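Local structure of hypothetical protein PA3696 (1YOX) at residues A36-R49 / H79-A93. The protein is of unknown function and belongs to the AIM24 mitochondrial-biogenesis family, whose members are placed in the cupin clan of beta-sheet proteins. Numbering follows the deposited sequence.
Sequences AMNYMTGDIRFTAR and HFTNEGQGKQHVAFA
Two antiparallel strand pairs of a beta sandwich, one in each of its facing sheets, are joined here by a type I beta turn, Thr41 to Ile44: strand 37-40 runs against 88-92, and 44-48 against 79-82. In the first pair Asn38 and Tyr39 together face the single residue Ala91, the extra residue making a beta bulge; Asn38 N is hydrogen-bonded to Ala91 O, and Ala91 N to Tyr39 O. In the second, Arg45 and Thr81 exchange N-H...O bonds, as do Thr47 and His79. Between the two sheets lies an apolar layer. The ring of Phe80, on strand 79-82, takes SE of the selenomethionine Met40 at its edge, 5.1 Å from the Phe80 ring centroid, a Met-aromatic contact, with Ile44 CG2 also at the edge and Phe92 CE2 over one face. Bent at chi2 and chi3, the chain of Met37, also selenomethionine, carries CE to Val90 CG1, a tight 3.4 Å, while the other Val90 branch, CG2, meets Ile44 CG1 at 3.5 Å. On the opposite face of the sheet from Met37, Met40 and Val90, Ala91 CB sits over the Tyr39 ring, 3.6 Å from its centroid, a CH-pi contact. At the turn Thr41 OG1 serves twice: it accepts from His89 N at 2.8 Å, nearly straight at 173°, and donates to Gln88 OE1 at 2.6 Å. With chi1 at 57°, OG1 lies between backbone N and carbonyl carbon, which turns it toward both His89 N and Gln88 OE1. A water bridges Asp43 OD1, Gln88 NE2 and Gln85 N, tying the turn to the 83-87 connection. Beyond the contact, strand 19-24 flanks 88-92, where Glu21 takes the Tyr39 hydroxyl, and strand 29-32 flanks 79-82; on the remaining side of 37-40, a strand of the second subunit extends the sheet, and Arg176 of that subunit binds Thr41 O and Ile44 O.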
ATOM      1  N   ALA C  36      -7.012  -3.015  14.721  1.00 36.57           N
ATOM      2  CA  ALA C  36      -6.298  -3.954  13.848  1.00 36.78           C
ATOM      3  C   ALA C  36      -7.044  -5.259  13.464  1.00 37.16           C
ATOM      4  O   ALA C  36      -6.674  -5.912  12.486  1.00 37.17           O
ATOM      5  CB  ALA C  36      -4.938  -4.263  14.402  1.00 35.68           C
HETATM    6  N   MSE C  37      -8.092  -5.627  14.194  1.00 36.93           N
HETATM    7  CA  MSE C  37      -8.805  -6.862  13.887  1.00 37.91           C
HETATM    8  C   MSE C  37      -9.582  -6.798  12.563  1.00 36.80           C
HETATM    9  O   MSE C  37     -10.323  -5.831  12.305  1.00 36.46           O
HETATM   10  CB  MSE C  37      -9.734  -7.260  15.040  1.00 37.88           C
HETATM   11  CG  MSE C  37     -11.176  -6.840  14.841  1.00 44.54           C
HETATM   12 SE   MSE C  37     -12.266  -8.220  13.949  1.00 50.73          SE
HETATM   13  CE  MSE C  37     -11.623  -9.494  15.171  1.00 51.50           C
ATOM     14  N   ASN C  38      -9.418  -7.832  11.743  1.00 36.31           N
ATOM     15  CA  ASN C  38     -10.160  -7.976  10.480  1.00 36.60           C
ATOM     16  C   ASN C  38     -11.387  -8.873  10.607  1.00 37.09           C
ATOM     17  O   ASN C  38     -12.434  -8.584  10.000  1.00 37.59           O
ATOM     18  CB  ASN C  38      -9.312  -8.618   9.400  1.00 36.92           C
ATOM     19  CG  ASN C  38      -8.068  -7.835   9.050  1.00 38.61           C
ATOM     20  OD1 ASN C  38      -7.056  -8.444   8.708  1.00 43.58           O
ATOM     21  ND2 ASN C  38      -8.132  -6.508   9.079  1.00 37.11           N
ATOM     22  N   TYR C  39     -11.234  -9.997  11.315  1.00 36.43           N
ATOM     23  CA  TYR C  39     -12.305 -10.960  11.489  1.00 36.60           C
ATOM     24  C   TYR C  39     -12.070 -11.892  12.664  1.00 37.51           C
ATOM     25  O   TYR C  39     -10.946 -12.108  13.103  1.00 36.77           O
ATOM     26  CB  TYR C  39     -12.596 -11.770  10.200  1.00 36.12           C
ATOM     27  CG  TYR C  39     -11.482 -12.715   9.777  1.00 35.48           C
ATOM     28  CD1 TYR C  39     -10.609 -12.355   8.758  1.00 33.02           C
ATOM     29  CD2 TYR C  39     -11.296 -13.959  10.399  1.00 35.31           C
ATOM     30  CE1 TYR C  39      -9.581 -13.178   8.362  1.00 34.84           C
ATOM     31  CE2 TYR C  39     -10.234 -14.804  10.003  1.00 36.65           C
ATOM     32  CZ  TYR C  39      -9.390 -14.399   8.974  1.00 35.76           C
ATOM     33  OH  TYR C  39      -8.334 -15.176   8.527  1.00 37.17           O
HETATM   34  N   MSE C  40     -13.163 -12.456  13.153  1.00 38.63           N
HETATM   35  CA  MSE C  40     -13.111 -13.426  14.227  1.00 41.37           C
HETATM   36  C   MSE C  40     -14.251 -14.420  14.091  1.00 39.66           C
HETATM   37  O   MSE C  40     -15.373 -14.062  13.715  1.00 39.43           O
HETATM   38  CB  MSE C  40     -13.088 -12.753  15.618  1.00 41.06           C
HETATM   39  CG  MSE C  40     -14.164 -11.745  15.865  1.00 43.50           C
HETATM   40 SE   MSE C  40     -13.927 -10.660  17.511  1.00 49.61          SE
HETATM   41  CE  MSE C  40     -15.431  -9.415  17.036  1.00 45.77           C
ATOM     42  N   THR C  41     -13.923 -15.675  14.376  1.00 38.85           N
ATOM     43  CA  THR C  41     -14.891 -16.766  14.439  1.00 38.15           C
ATOM     44  C   THR C  41     -15.773 -16.691  15.689  1.00 38.92           C
ATOM     45  O   THR C  41     -15.612 -15.807  16.544  1.00 38.11           O
ATOM     46  CB  THR C  41     -14.194 -18.173  14.313  1.00 37.94           C
ATOM     47  OG1 THR C  41     -13.209 -18.310  15.335  1.00 36.71           O
ATOM     48  CG2 THR C  41     -13.530 -18.353  12.963  1.00 34.14           C
ATOM     49  N   GLY C  42     -16.696 -17.645  15.793  1.00 39.71           N
ATOM     50  CA  GLY C  42     -17.932 -17.471  16.558  1.00 40.35           C
ATOM     51  C   GLY C  42     -17.814 -17.363  18.056  1.00 41.20           C
ATOM     52  O   GLY C  42     -18.533 -16.579  18.685  1.00 41.71           O
ATOM     53  N   ASP C  43     -16.921 -18.140  18.647  1.00 41.77           N
ATOM     54  CA  ASP C  43     -16.803 -18.145  20.109  1.00 43.01           C
ATOM     55  C   ASP C  43     -15.618 -17.332  20.608  1.00 42.50           C
ATOM     56  O   ASP C  43     -15.183 -17.531  21.740  1.00 41.98           O
ATOM     57  CB  ASP C  43     -16.733 -19.593  20.658  1.00 44.00           C
ATOM     58  CG  ASP C  43     -17.717 -20.550  19.963  1.00 46.48           C
ATOM     59  OD1 ASP C  43     -17.409 -21.764  19.888  1.00 46.79           O
ATOM     60  OD2 ASP C  43     -18.786 -20.089  19.483  1.00 49.93           O
ATOM     61  N   ILE C  44     -15.076 -16.454  19.754  1.00 43.27           N
ATOM     62  CA  ILE C  44     -14.133 -15.396  20.195  1.00 43.49           C
ATOM     63  C   ILE C  44     -14.849 -14.259  20.926  1.00 44.20           C
ATOM     64  O   ILE C  44     -15.766 -13.674  20.397  1.00 43.75           O
ATOM     65  CB  ILE C  44     -13.277 -14.811  19.036  1.00 43.66           C
ATOM     66  CG1 ILE C  44     -12.134 -15.761  18.703  1.00 42.67           C
ATOM     67  CG2 ILE C  44     -12.638 -13.442  19.423  1.00 42.47           C
ATOM     68  CD1 ILE C  44     -12.376 -16.486  17.463  1.00 46.22           C
ATOM     69  N   ARG C  45     -14.430 -13.994  22.155  1.00 46.07           N
ATOM     70  CA  ARG C  45     -14.867 -12.826  22.923  1.00 48.71           C
ATOM     71  C   ARG C  45     -13.705 -11.837  23.117  1.00 49.82           C
ATOM     72  O   ARG C  45     -12.526 -12.225  23.218  1.00 49.00           O
ATOM     73  CB  ARG C  45     -15.406 -13.246  24.300  1.00 49.35           C
ATOM     74  CG  ARG C  45     -16.673 -14.140  24.290  1.00 51.41           C
ATOM     75  CD  ARG C  45     -17.923 -13.389  23.838  1.00 54.67           C
ATOM     76  NE  ARG C  45     -18.934 -14.310  23.326  1.00 56.39           N
ATOM     77  CZ  ARG C  45     -19.116 -14.599  22.038  1.00 57.48           C
ATOM     78  NH1 ARG C  45     -18.356 -14.041  21.097  1.00 57.59           N
ATOM     79  NH2 ARG C  45     -20.057 -15.463  21.693  1.00 56.47           N
ATOM     80  N   PHE C  46     -14.051 -10.559  23.177  1.00 51.78           N
ATOM     81  CA  PHE C  46     -13.058  -9.480  23.275  1.00 53.89           C
ATOM     82  C   PHE C  46     -13.360  -8.551  24.451  1.00 55.48           C
ATOM     83  O   PHE C  46     -14.522  -8.202  24.695  1.00 55.89           O
ATOM     84  CB  PHE C  46     -13.023  -8.685  21.973  1.00 53.77           C
ATOM     85  CG  PHE C  46     -14.381  -8.265  21.491  1.00 54.40           C
ATOM     86  CD1 PHE C  46     -15.010  -7.141  22.022  1.00 55.06           C
ATOM     87  CD2 PHE C  46     -15.035  -8.998  20.514  1.00 54.59           C
ATOM     88  CE1 PHE C  46     -16.277  -6.749  21.583  1.00 56.60           C
ATOM     89  CE2 PHE C  46     -16.299  -8.619  20.059  1.00 55.46           C
ATOM     90  CZ  PHE C  46     -16.925  -7.491  20.594  1.00 56.16           C
ATOM     91  N   THR C  47     -12.327  -8.153  25.185  1.00 57.09           N
ATOM     92  CA  THR C  47     -12.521  -7.240  26.304  1.00 58.77           C
ATOM     93  C   THR C  47     -11.447  -6.150  26.342  1.00 59.87           C
ATOM     94  O   THR C  47     -10.246  -6.444  26.183  1.00 59.93           O
ATOM     95  CB  THR C  47     -12.621  -8.016  27.639  1.00 59.17           C
ATOM     96  OG1 THR C  47     -13.738  -8.916  27.571  1.00 59.51           O
ATOM     97  CG2 THR C  47     -12.805  -7.067  28.835  1.00 59.51           C
ATOM     98  N   ALA C  48     -11.906  -4.903  26.519  1.00 60.82           N
ATOM     99  CA  ALA C  48     -11.041  -3.730  26.709  1.00 62.11           C
ATOM    100  C   ALA C  48     -10.186  -3.909  27.952  1.00 63.04           C
ATOM    101  O   ALA C  48     -10.689  -3.881  29.070  1.00 63.24           O
ATOM    102  CB  ALA C  48     -11.881  -2.441  26.811  1.00 62.33           C
ATOM    103  N   ARG C  49      -8.889  -4.098  27.737  1.00 64.57           N
ATOM    104  CA  ARG C  49      -7.926  -4.505  28.779  1.00 66.11           C
ATOM    105  C   ARG C  49      -8.422  -5.675  29.648  1.00 65.96           C
ATOM    106  O   ARG C  49      -9.257  -5.510  30.543  1.00 65.91           O
ATOM    107  CB  ARG C  49      -7.466  -3.312  29.638  1.00 66.20           C
ATOM    108  CG  ARG C  49      -7.351  -1.974  28.890  1.00 67.27           C
ATOM    109  CD  ARG C  49      -6.455  -0.988  29.647  1.00 68.29           C
ATOM    110  NE  ARG C  49      -5.247  -0.658  28.889  1.00 72.79           N
ATOM    111  CZ  ARG C  49      -4.168  -1.438  28.782  1.00 73.28           C
ATOM    112  NH1 ARG C  49      -4.126  -2.621  29.394  1.00 73.69           N
ATOM    113  NH2 ARG C  49      -3.127  -1.026  28.059  1.00 72.98           N
ATOM    114  N   HIS C  79      -8.151  -7.647  24.588  1.00 47.54           N
ATOM    115  CA  HIS C  79      -7.902  -9.081  24.762  1.00 46.67           C
ATOM    116  C   HIS C  79      -8.933  -9.872  23.967  1.00 45.25           C
ATOM    117  O   HIS C  79     -10.137  -9.656  24.106  1.00 44.88           O
ATOM    118  CB  HIS C  79      -7.978  -9.469  26.246  1.00 46.69           C
ATOM    119  CG  HIS C  79      -6.824  -8.989  27.069  1.00 47.96           C
ATOM    120  ND1 HIS C  79      -6.289  -7.723  26.950  1.00 51.07           N
ATOM    121  CD2 HIS C  79      -6.107  -9.606  28.035  1.00 50.43           C
ATOM    122  CE1 HIS C  79      -5.292  -7.581  27.803  1.00 50.36           C
ATOM    123  NE2 HIS C  79      -5.164  -8.709  28.478  1.00 51.38           N
ATOM    124  N   PHE C  80      -8.454 -10.767  23.121  1.00 43.76           N
ATOM    125  CA  PHE C  80      -9.338 -11.687  22.390  1.00 42.53           C
ATOM    126  C   PHE C  80      -9.168 -13.100  22.959  1.00 41.92           C
ATOM    127  O   PHE C  80      -8.093 -13.674  22.888  1.00 41.25           O
ATOM    128  CB  PHE C  80      -9.033 -11.644  20.881  1.00 41.80           C
ATOM    129  CG  PHE C  80      -9.311 -10.301  20.251  1.00 41.20           C
ATOM    130  CD1 PHE C  80      -8.395  -9.244  20.381  1.00 39.97           C
ATOM    131  CD2 PHE C  80     -10.491 -10.073  19.559  1.00 40.18           C
ATOM    132  CE1 PHE C  80      -8.661  -7.990  19.821  1.00 40.17           C
ATOM    133  CE2 PHE C  80     -10.752  -8.810  18.970  1.00 40.32           C
ATOM    134  CZ  PHE C  80      -9.837  -7.780  19.101  1.00 39.67           C
ATOM    135  N   THR C  81     -10.230 -13.639  23.546  1.00 42.21           N
ATOM    136  CA  THR C  81     -10.183 -14.985  24.122  1.00 41.94           C
ATOM    137  C   THR C  81     -11.124 -15.957  23.424  1.00 41.95           C
ATOM    138  O   THR C  81     -12.243 -15.585  23.007  1.00 41.50           O
ATOM    139  CB  THR C  81     -10.442 -14.966  25.645  1.00 41.86           C
ATOM    140  OG1 THR C  81      -9.570 -14.007  26.235  1.00 43.48           O
ATOM    141  CG2 THR C  81     -10.125 -16.331  26.283  1.00 41.96           C
ATOM    142  N   ASN C  82     -10.640 -17.198  23.285  1.00 41.89           N
ATOM    143  CA  ASN C  82     -11.463 -18.343  22.870  1.00 41.63           C
ATOM    144  C   ASN C  82     -12.326 -18.887  24.039  1.00 41.97           C
ATOM    145  O   ASN C  82     -11.814 -19.537  24.966  1.00 40.72           O
ATOM    146  CB  ASN C  82     -10.567 -19.434  22.310  1.00 42.04           C
ATOM    147  CG  ASN C  82     -11.340 -20.637  21.749  1.00 41.03           C
ATOM    148  OD1 ASN C  82     -10.747 -21.515  21.113  1.00 42.27           O
ATOM    149  ND2 ASN C  82     -12.637 -20.671  21.959  1.00 38.09           N
ATOM    150  N   GLU C  83     -13.625 -18.601  23.971  1.00 42.80           N
ATOM    151  CA  GLU C  83     -14.590 -19.004  24.993  1.00 44.91           C
ATOM    152  C   GLU C  83     -15.381 -20.243  24.580  1.00 45.21           C
ATOM    153  O   GLU C  83     -16.414 -20.561  25.193  1.00 45.99           O
ATOM    154  CB  GLU C  83     -15.596 -17.875  25.244  1.00 45.22           C
ATOM    155  CG  GLU C  83     -14.969 -16.530  25.503  1.00 48.24           C
ATOM    156  CD  GLU C  83     -14.891 -16.219  26.975  1.00 52.85           C
ATOM    157  OE1 GLU C  83     -15.873 -15.636  27.483  1.00 55.55           O
ATOM    158  OE2 GLU C  83     -13.875 -16.581  27.623  1.00 53.42           O
ATOM    159  N   GLY C  84     -14.925 -20.914  23.526  1.00 45.09           N
ATOM    160  CA  GLY C  84     -15.583 -22.124  23.035  1.00 44.64           C
ATOM    161  C   GLY C  84     -14.868 -23.382  23.473  1.00 44.21           C
ATOM    162  O   GLY C  84     -14.159 -23.383  24.491  1.00 44.08           O
ATOM    163  N   GLN C  85     -15.029 -24.430  22.666  1.00 44.21           N
ATOM    164  CA  GLN C  85     -14.670 -25.810  23.031  1.00 44.37           C
ATOM    165  C   GLN C  85     -13.679 -26.423  22.051  1.00 44.03           C
ATOM    166  O   GLN C  85     -13.116 -27.479  22.328  1.00 43.74           O
ATOM    167  CB  GLN C  85     -15.911 -26.718  23.036  1.00 45.07           C
ATOM    168  CG  GLN C  85     -17.235 -26.048  23.343  1.00 46.24           C
ATOM    169  CD  GLN C  85     -17.279 -25.499  24.742  1.00 49.56           C
ATOM    170  OE1 GLN C  85     -17.975 -24.500  25.014  1.00 48.37           O
ATOM    171  NE2 GLN C  85     -16.536 -26.158  25.664  1.00 50.12           N
ATOM    172  N   GLY C  86     -13.542 -25.785  20.885  1.00 43.49           N
ATOM    173  CA  GLY C  86     -12.569 -26.135  19.883  1.00 43.18           C
ATOM    174  C   GLY C  86     -11.778 -24.918  19.421  1.00 43.34           C
ATOM    175  O   GLY C  86     -11.944 -23.810  19.950  1.00 43.70           O
ATOM    176  N   LYS C  87     -10.926 -25.135  18.422  1.00 43.06           N
ATOM    177  CA  LYS C  87     -10.092 -24.090  17.828  1.00 43.03           C
ATOM    178  C   LYS C  87     -10.899 -22.917  17.267  1.00 42.43           C
ATOM    179  O   LYS C  87     -11.856 -23.126  16.494  1.00 41.77           O
ATOM    180  CB  LYS C  87      -9.267 -24.661  16.668  1.00 43.29           C
ATOM    181  CG  LYS C  87      -7.946 -25.254  17.059  1.00 45.73           C
ATOM    182  CD  LYS C  87      -7.270 -25.903  15.838  1.00 48.63           C
ATOM    183  CE  LYS C  87      -6.126 -26.820  16.286  1.00 51.10           C
ATOM    184  NZ  LYS C  87      -5.441 -27.469  15.133  1.00 52.33           N
ATOM    185  N   GLN C  88     -10.479 -21.699  17.619  1.00 40.80           N
ATOM    186  CA  GLN C  88     -11.062 -20.503  17.041  1.00 40.82           C
ATOM    187  C   GLN C  88      -9.979 -19.597  16.446  1.00 40.65           C
ATOM    188  O   GLN C  88      -8.778 -19.771  16.691  1.00 40.95           O
ATOM    189  CB  GLN C  88     -11.873 -19.739  18.081  1.00 41.49           C
ATOM    190  CG  GLN C  88     -13.031 -20.495  18.723  1.00 41.51           C
ATOM    191  CD  GLN C  88     -14.181 -20.747  17.777  1.00 44.89           C
ATOM    192  OE1 GLN C  88     -14.523 -19.900  16.963  1.00 47.02           O
ATOM    193  NE2 GLN C  88     -14.793 -21.931  17.881  1.00 46.16           N
ATOM    194  N   HIS C  89     -10.410 -18.613  15.669  1.00 39.54           N
ATOM    195  CA  HIS C  89      -9.479 -17.786  14.932  1.00 38.39           C
ATOM    196  C   HIS C  89      -9.857 -16.310  15.001  1.00 37.37           C
ATOM    197  O   HIS C  89     -11.057 -15.961  15.041  1.00 37.11           O
ATOM    198  CB  HIS C  89      -9.405 -18.248  13.482  1.00 37.93           C
ATOM    199  CG  HIS C  89      -9.054 -19.694  13.326  1.00 39.99           C
ATOM    200  ND1 HIS C  89      -7.763 -20.135  13.109  1.00 39.52           N
ATOM    201  CD2 HIS C  89      -9.835 -20.803  13.334  1.00 40.11           C
ATOM    202  CE1 HIS C  89      -7.766 -21.453  13.006  1.00 40.06           C
ATOM    203  NE2 HIS C  89      -9.009 -21.881  13.142  1.00 38.52           N
ATOM    204  N   VAL C  90      -8.822 -15.462  15.020  1.00 35.73           N
ATOM    205  CA  VAL C  90      -8.953 -14.005  14.888  1.00 34.40           C
ATOM    206  C   VAL C  90      -7.784 -13.507  14.041  1.00 33.28           C
ATOM    207  O   VAL C  90      -6.652 -13.851  14.335  1.00 32.39           O
ATOM    208  CB  VAL C  90      -8.802 -13.259  16.240  1.00 34.79           C
ATOM    209  CG1 VAL C  90      -9.391 -11.858  16.153  1.00 31.75           C
ATOM    210  CG2 VAL C  90      -9.389 -14.021  17.391  1.00 36.19           C
ATOM    211  N   ALA C  91      -8.048 -12.669  13.040  1.00 31.80           N
ATOM    212  CA  ALA C  91      -6.992 -12.089  12.211  1.00 31.42           C
ATOM    213  C   ALA C  91      -6.760 -10.569  12.473  1.00 31.87           C
ATOM    214  O   ALA C  91      -7.704  -9.830  12.821  1.00 31.21           O
ATOM    215  CB  ALA C  91      -7.256 -12.363  10.720  1.00 30.14           C
ATOM    216  N   PHE C  92      -5.504 -10.137  12.303  1.00 31.47           N
ATOM    217  CA  PHE C  92      -5.070  -8.764  12.567  1.00 31.53           C
ATOM    218  C   PHE C  92      -4.212  -8.282  11.421  1.00 31.15           C
ATOM    219  O   PHE C  92      -3.488  -9.081  10.840  1.00 30.40           O
ATOM    220  CB  PHE C  92      -4.260  -8.665  13.874  1.00 31.89           C
ATOM    221  CG  PHE C  92      -5.004  -9.166  15.074  1.00 32.43           C
ATOM    222  CD1 PHE C  92      -4.722 -10.432  15.599  1.00 30.93           C
ATOM    223  CD2 PHE C  92      -6.003  -8.394  15.655  1.00 33.14           C
ATOM    224  CE1 PHE C  92      -5.399 -10.913  16.678  1.00 32.80           C
ATOM    225  CE2 PHE C  92      -6.714  -8.853  16.748  1.00 34.89           C
ATOM    226  CZ  PHE C  92      -6.409 -10.117  17.282  1.00 34.72           C
ATOM    227  N   ALA C  93      -4.339  -6.990  11.081  1.00 30.18           N
ATOM    228  CA  ALA C  93      -3.473  -6.292  10.096  1.00 30.01           C
ATOM    229  C   ALA C  93      -3.297  -4.817  10.492  1.00 30.77           C
ATOM    230  O   ALA C  93      -4.203  -4.193  11.087  1.00 30.12           O
ATOM    231  CB  ALA C  93      -4.036  -6.383   8.715  1.00 28.57           C
TER
HETATM  232  O   HOH W   1     -15.541 -23.655  20.062  1.00 42.71           O